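Side-chain contacts in extracellular solute-binding protein family 1 (Pseudothermotoga lettingae, PDB 5CI5), which probably delivers sugars to an ABC transporter as its extracellular solute-binding protein and is seen here with alpha-D-tagatose bound: residues 91-95 / 96-100; 165-168 / 169-173. All blocks are in the same frame, centred on the assembly; numbering follows the deposited sequence.

Contact 1. Residues 91-95 / 96-100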
# COMPACT_ATOMS: atom_id res chain seq x y z
N PRO A 91 7.94 12.47 4.34
CA PRO A 91 8.63 13.65 3.79
C PRO A 91 7.75 14.87 3.60
O PRO A 91 8.19 16.00 3.88
CB PRO A 91 9.15 13.14 2.44
CG PRO A 91 9.35 11.69 2.67
CD PRO A 91 8.18 11.26 3.53
N THR A 92 6.51 14.67 3.16
CA THR A 92 5.58 15.78 2.99
C THR A 92 5.36 16.51 4.33
O THR A 92 5.46 17.75 4.42
CB THR A 92 4.24 15.29 2.45
OG1 THR A 92 4.45 14.66 1.18
CG2 THR A 92 3.24 16.40 2.28
N PHE A 93 5.06 15.75 5.38
CA PHE A 93 4.76 16.39 6.67
C PHE A 93 6.01 16.96 7.32
O PHE A 93 5.96 18.03 7.95
CB PHE A 93 4.12 15.40 7.66
CG PHE A 93 2.84 14.75 7.16
CD1 PHE A 93 2.03 15.34 6.21
CD2 PHE A 93 2.46 13.53 7.68
CE1 PHE A 93 0.87 14.70 5.77
CE2 PHE A 93 1.30 12.90 7.27
CZ PHE A 93 0.50 13.50 6.32
N ALA A 94 7.15 16.27 7.18
CA ALA A 94 8.40 16.67 7.82
C ALA A 94 8.90 18.00 7.25
O ALA A 94 9.46 18.82 7.97
CB ALA A 94 9.48 15.59 7.64
N GLU A 95 8.68 18.20 5.96
CA GLU A 95 9.13 19.40 5.26
C GLU A 95 8.46 20.64 5.83
O GLU A 95 9.04 21.74 5.83
CB GLU A 95 8.85 19.28 3.77
CG GLU A 95 9.47 20.42 2.93
CD GLU A 95 8.64 21.68 2.88
OE1 GLU A 95 7.40 21.59 2.96
OE2 GLU A 95 9.23 22.79 2.77
N LYS A 96 7.26 20.47 6.36
CA LYS A 96 6.49 21.56 6.92
C LYS A 96 6.78 21.83 8.40
O LYS A 96 6.28 22.80 8.96
CB LYS A 96 4.99 21.29 6.76
CG LYS A 96 4.55 21.26 5.30
CD LYS A 96 3.11 21.00 5.13
CE LYS A 96 2.70 21.24 3.68
NZ LYS A 96 2.81 22.69 3.32
N GLY A 97 7.59 20.98 9.02
CA GLY A 97 7.84 21.07 10.45
C GLY A 97 6.75 20.44 11.31
O GLY A 97 6.66 20.71 12.49
N TRP A 98 5.91 19.60 10.71
CA TRP A 98 4.77 19.04 11.42
C TRP A 98 5.11 17.83 12.27
O TRP A 98 4.30 17.41 13.11
CB TRP A 98 3.70 18.64 10.41
CG TRP A 98 2.96 19.77 9.77
CD1 TRP A 98 3.00 21.09 10.09
CD2 TRP A 98 2.04 19.65 8.67
NE1 TRP A 98 2.18 21.80 9.26
CE2 TRP A 98 1.58 20.94 8.38
CE3 TRP A 98 1.58 18.58 7.89
CZ2 TRP A 98 0.64 21.19 7.35
CZ3 TRP A 98 0.65 18.83 6.89
CH2 TRP A 98 0.21 20.13 6.62
N LEU A 99 6.29 17.26 12.05
CA LEU A 99 6.71 16.03 12.73
C LEU A 99 7.94 16.19 13.63
O LEU A 99 8.92 16.84 13.29
CB LEU A 99 7.01 14.93 11.71
CG LEU A 99 5.86 14.52 10.78
CD1 LEU A 99 6.30 13.35 9.91
CD2 LEU A 99 4.56 14.16 11.50
N GLU A 100 7.86 15.57 14.80
CA GLU A 100 9.00 15.47 15.72
C GLU A 100 10.06 14.54 15.14
O GLU A 100 9.73 13.45 14.68
CB GLU A 100 8.51 14.93 17.07
CG GLU A 100 9.58 14.82 18.15
CD GLU A 100 9.93 16.13 18.81
OE1 GLU A 100 9.39 17.20 18.42
OE2 GLU A 100 10.73 16.09 19.75
O HOH W 1 8.85 18.10 10.78
O HOH W 2 5.56 23.16 1.99
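F93 sits between W98 and L99 where helix 89-95 ends and the chain turns back. CD1 of F93 meets CE3 of W98 at 3.7 Å, near the plane of the indole and at its edge; the two rings lie obliquely, their planes at 38°. CG of W98 stands opposite the carbonyl carbon (chi1 -73°), which lays the six-membered ring beside F93. L99 packs its CG 3.7 Å from CB of F93. L69 and L73 of helix 62-75 touch F93 and W98 respectively, which suits large apolar residues here. The indole also supports K96: CD of the lysine lies over one face, 3.3 Å above the plane and offset toward the rim. Replacing W98 by an alanine would probably leave CD1 of F93 without the indole edge beside it and the aliphatic part of K96 without its support.

Farther out, F93 O accepts from K96 N and W98 N, which arrive from opposite faces of its carbonyl plane, and G97 N bonds A94 O at 3.0 Å. The bonds from W98 N and G97 N, with positive phi at G97, where a CB would jam against the preceding carbonyl oxygen, make a Schellman motif. One water joins A94 O to L99 N; another links E95 OE1 (2.6 Å) to K96 NZ (3.1 Å). Opposite charges thus meet through water at the exposed edge of the turn, while apolar side chains and backbone bonds close the helix.

Contact 2. Residues 165-168 / 169-173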
# COMPACT_ATOMS: atom_id res chain seq x y z
N LEU A 165 -1.80 -12.67 -18.76
CA LEU A 165 -2.77 -12.04 -17.86
C LEU A 165 -4.05 -11.78 -18.63
O LEU A 165 -5.15 -12.06 -18.16
CB LEU A 165 -2.22 -10.74 -17.28
CG LEU A 165 -3.21 -9.81 -16.56
CD1 LEU A 165 -3.80 -10.54 -15.40
CD2 LEU A 165 -2.47 -8.56 -16.10
N LEU A 166 -3.90 -11.23 -19.82
CA LEU A 166 -5.07 -10.90 -20.64
C LEU A 166 -5.85 -12.15 -20.99
O LEU A 166 -7.10 -12.19 -20.90
CB LEU A 166 -4.64 -10.19 -21.92
CG LEU A 166 -5.74 -9.81 -22.91
CD1 LEU A 166 -6.78 -8.94 -22.22
CD2 LEU A 166 -5.18 -9.11 -24.12
N ASP A 167 -5.12 -13.19 -21.40
CA ASP A 167 -5.77 -14.44 -21.80
C ASP A 167 -6.55 -15.03 -20.63
O ASP A 167 -7.73 -15.39 -20.78
CB ASP A 167 -4.74 -15.43 -22.34
CG ASP A 167 -5.39 -16.61 -23.06
OD1 ASP A 167 -5.91 -16.42 -24.18
OD2 ASP A 167 -5.41 -17.70 -22.49
N ALA A 168 -5.94 -15.07 -19.45
CA ALA A 168 -6.60 -15.64 -18.28
C ALA A 168 -7.80 -14.79 -17.87
O ALA A 168 -8.86 -15.33 -17.54
CB ALA A 168 -5.64 -15.78 -17.13
N ALA A 169 -7.62 -13.47 -17.84
CA ALA A 169 -8.71 -12.56 -17.48
C ALA A 169 -9.91 -12.71 -18.44
O ALA A 169 -11.06 -12.74 -18.00
CB ALA A 169 -8.25 -11.14 -17.46
N LEU A 170 -9.65 -12.82 -19.73
CA LEU A 170 -10.75 -12.98 -20.69
C LEU A 170 -11.46 -14.32 -20.52
O LEU A 170 -12.68 -14.40 -20.62
CB LEU A 170 -10.22 -12.84 -22.12
CG LEU A 170 -9.93 -11.42 -22.57
CD1 LEU A 170 -9.14 -11.43 -23.89
CD2 LEU A 170 -11.21 -10.60 -22.73
N LYS A 171 -10.69 -15.36 -20.23
CA LYS A 171 -11.24 -16.71 -20.07
C LYS A 171 -12.13 -16.84 -18.83
O LYS A 171 -13.12 -17.57 -18.83
CB LYS A 171 -10.09 -17.71 -20.02
CG LYS A 171 -9.51 -18.02 -21.40
CD LYS A 171 -8.35 -18.98 -21.31
CE LYS A 171 -7.86 -19.37 -22.71
NZ LYS A 171 -6.54 -20.08 -22.64
N ILE A 172 -11.78 -16.13 -17.78
CA ILE A 172 -12.53 -16.18 -16.53
C ILE A 172 -13.78 -15.30 -16.53
O ILE A 172 -14.83 -15.64 -15.94
CB ILE A 172 -11.61 -15.76 -15.35
CG1 ILE A 172 -10.55 -16.84 -15.10
CG2 ILE A 172 -12.40 -15.51 -14.09
CD1 ILE A 172 -9.34 -16.36 -14.28
N THR A 173 -13.67 -14.13 -17.16
CA THR A 173 -14.73 -13.15 -17.10
C THR A 173 -16.06 -13.68 -17.66
O THR A 173 -16.10 -14.30 -18.71
CB THR A 173 -14.34 -11.87 -17.84
OG1 THR A 173 -13.21 -11.27 -17.17
CG2 THR A 173 -15.51 -10.88 -17.84
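K171 NZ forms a salt bridge with D167 OD2 at 2.6 Å on the exposed side of the helix, using the syn lone pair of that oxygen. CG of D167 stands opposite the backbone N (chi1 -167°), beside the carbonyl carbon, so that OD2 can meet K171 NZ one turn on; the lysine, extended beyond CG, crosses the carboxylate obliquely. L166 and L170 lie side by side and point the same way, CD1 to CD1 at 3.8 Å. A168 and A169 are buried against M261 of strand 261-264, where small methyl groups let the helix come close.

At the helix end, A169 O is gripped twice by T173: OG1 donates to it at 2.7 Å, and the backbone N bonds it at 3.1 Å from the opposite face of its plane. Threonine suits this place because its short hydroxyl can turn back to the last turn; OG1 also bonds G181 N, tying the helix end to the chain that follows.

Backbone bonds from A169 N to L165 O onward to I172 share the i to i+4 spacing of an alpha-helix. L165, A168, A169 and I172 are buried while D167 and K171 are exposed, the two-sided pattern of an amphipathic helix, with its buried face against M261 of strand 261-264.

Overall arrangement
Contacts 1 and 2 lie on opposite sides of the centre of the chain, their own centres 44 Å apart and their nearest atoms about 30 Å apart, so they do not touch. Both belong to the ends of helices: 91-95 / 96-100 turns the chain out of helix 89-95, and 165-168 / 169-173 covers the last turns of helix 162-172. Contact 1 packs by helix 62-75 and strand 128-138, which belongs to the seven-stranded mixed sheet; contact 2 lies against strand 261-264 of the three-stranded antiparallel sheet. The side chain of F93 is about 12 Å from the bound tagatose, and none of the residues lining the sugar pocket belongs to either contact.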